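Local coordinates for protein ORF10 (Moritella marina, PDB 6RIW) that probably condenses acyl chains in polyunsaturated fatty acid synthesis, this piece being the ketosynthase-chain length factor didomain of a larger synthase, at residues L871-S876 / Q956-H961. Numbering follows the deposited sequence.
Sequences LGRDNS and QGISAH
A stacked sandwich, with the His961 ring between the Arg873 guanidinium and the Asn875 amide, joins the loop segment 956-961, near the end of the modelled chain, to the turn between strands 865-870 and 876-884. The Arg873 guanidinium lies flat over one face of the ring, with planes 3° apart and centres 4.0 Å apart. The Arg873 side chain bends twice, about CB-CG and CG-CD, which brings the guanidinium over the imidazole. Asn875 covers the opposite face. Its CB makes a CH-pi contact 3.7 Å from the centroid of the His961 ring, and its amide stacks nearly parallel to that ring. His961 NE2 donates to Arg873 O at 2.8 Å, from above the carbonyl plane. The bond is bent, at 146°. Gly872 to Asn875 form a type I beta turn, closed by Asn875 N to Gly872 O. The turn belongs to the second ketosynthase-family region, probably the chain length factor, with a thiolase-like fold. Two waters lie in the guanidinium plane. Arg873 NH1 donates to both; one also takes the backbone N-H of His961, the other donates to Ser959 O. With an alanine replacing His961, Arg873 O is likely to lose this donor, and the guanidinium its stacking partner. Arg873 NH2 forms a salt bridge with Asp167, and Asn875 OD1 is hydrogen-bonded to Ser774 OG. Tyr174 and Gln181 of helix 174-183, from the first ketosynthase-family region, also touch His961.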
loop_
_atom_site.group_PDB
_atom_site.type_symbol
_atom_site.label_atom_id
_atom_site.label_comp_id
_atom_site.label_asym_id
_atom_site.label_seq_id
_atom_site.Cartn_x
_atom_site.Cartn_y
_atom_site.Cartn_z
ATOM N N LEU A 871 14.949 -12.877 0.626
ATOM C CA LEU A 871 15.475 -11.872 1.533
ATOM C C LEU A 871 14.977 -10.528 1.042
ATOM O O LEU A 871 14.421 -10.420 -0.052
ATOM C CB LEU A 871 17.020 -11.875 1.597
ATOM C CG LEU A 871 17.666 -13.189 2.068
ATOM C CD1 LEU A 871 19.182 -13.137 1.868
ATOM C CD2 LEU A 871 17.352 -13.431 3.543
ATOM N N GLY A 872 15.157 -9.487 1.844
ATOM C CA GLY A 872 14.835 -8.169 1.324
ATOM C C GLY A 872 14.910 -7.097 2.394
ATOM O O GLY A 872 15.371 -7.323 3.515
ATOM N N ARG A 873 14.433 -5.922 2.013
ATOM C CA ARG A 873 14.512 -4.794 2.920
ATOM C C ARG A 873 13.515 -4.888 4.062
ATOM O O ARG A 873 13.542 -4.023 4.946
ATOM C CB ARG A 873 14.313 -3.496 2.143
ATOM C CG ARG A 873 15.490 -3.149 1.227
ATOM C CD ARG A 873 16.792 -2.998 2.058
ATOM N NE ARG A 873 16.734 -1.818 2.926
ATOM C CZ ARG A 873 17.606 -1.548 3.896
ATOM N NH1 ARG A 873 18.621 -2.375 4.147
ATOM N NH2 ARG A 873 17.485 -0.438 4.603
ATOM N N ASP A 874 12.633 -5.887 4.071
ATOM C CA ASP A 874 11.774 -6.085 5.233
ATOM C C ASP A 874 12.501 -6.776 6.381
ATOM O O ASP A 874 11.946 -6.865 7.485
ATOM C CB ASP A 874 10.551 -6.904 4.828
ATOM C CG ASP A 874 10.949 -8.212 4.132
ATOM O OD1 ASP A 874 11.667 -8.161 3.081
ATOM O OD2 ASP A 874 10.555 -9.283 4.640
ATOM N N ASN A 875 13.733 -7.241 6.152
ATOM C CA ASN A 875 14.571 -7.835 7.208
ATOM C C ASN A 875 13.930 -9.105 7.775
ATOM O O ASN A 875 13.875 -9.326 8.991
ATOM C CB ASN A 875 14.879 -6.819 8.324
ATOM C CG ASN A 875 16.160 -7.159 9.074
ATOM O OD1 ASN A 875 16.847 -8.125 8.740
ATOM N ND2 ASN A 875 16.495 -6.362 10.078
ATOM N N SER A 876 13.409 -9.941 6.886
ATOM C CA SER A 876 13.048 -11.296 7.275
ATOM C C SER A 876 13.418 -12.240 6.144
ATOM O O SER A 876 13.553 -11.845 4.978
ATOM C CB SER A 876 11.558 -11.414 7.646
ATOM O OG SER A 876 10.748 -11.150 6.528
ATOM N N GLN A 956 23.857 6.477 -1.881
ATOM C CA GLN A 956 24.083 6.785 -0.468
ATOM C C GLN A 956 24.924 5.753 0.273
ATOM O O GLN A 956 25.355 6.034 1.397
ATOM C CB GLN A 956 22.736 6.965 0.251
ATOM C CG GLN A 956 22.042 8.241 -0.189
ATOM C CD GLN A 956 20.691 8.450 0.483
ATOM O OE1 GLN A 956 20.381 7.832 1.494
ATOM N NE2 GLN A 956 19.892 9.351 -0.077
ATOM N N GLY A 957 25.174 4.584 -0.307
ATOM C CA GLY A 957 25.937 3.550 0.383
ATOM C C GLY A 957 25.270 2.991 1.619
ATOM O O GLY A 957 25.945 2.783 2.637
ATOM N N ILE A 958 23.958 2.744 1.561
ATOM C CA ILE A 958 23.229 2.281 2.738
ATOM C C ILE A 958 23.627 0.845 3.025
ATOM O O ILE A 958 23.629 -0.004 2.130
ATOM C CB ILE A 958 21.709 2.381 2.527
ATOM C CG1 ILE A 958 21.288 3.814 2.190
ATOM C CG2 ILE A 958 20.963 1.883 3.770
ATOM C CD1 ILE A 958 21.643 4.853 3.251
ATOM N N SER A 959 23.952 0.559 4.280
ATOM C CA SER A 959 24.363 -0.791 4.637
ATOM C C SER A 959 23.157 -1.728 4.700
ATOM O O SER A 959 22.026 -1.321 4.995
ATOM C CB SER A 959 25.063 -0.788 5.990
ATOM O OG SER A 959 24.140 -0.305 6.962
ATOM N N ALA A 960 23.413 -3.001 4.433
ATOM C CA ALA A 960 22.333 -3.978 4.424
ATOM C C ALA A 960 21.886 -4.309 5.842
ATOM O O ALA A 960 22.589 -4.062 6.822
ATOM C CB ALA A 960 22.771 -5.260 3.721
ATOM N N HIS A 961 20.705 -4.919 5.944
ATOM C CA HIS A 961 20.174 -5.244 7.263
ATOM C C HIS A 961 21.119 -6.152 8.040
ATOM O O HIS A 961 21.252 -6.018 9.265
ATOM C CB HIS A 961 18.809 -5.915 7.125
ATOM C CG HIS A 961 17.702 -4.941 6.916
ATOM N ND1 HIS A 961 17.541 -3.817 7.703
ATOM C CD2 HIS A 961 16.711 -4.909 5.993
ATOM C CE1 HIS A 961 16.484 -3.142 7.280
ATOM N NE2 HIS A 961 15.967 -3.782 6.242
HETATM O O HOH W 1 19.233 -4.971 3.424
HETATM O O HOH W 2 19.748 -1.232 6.530
#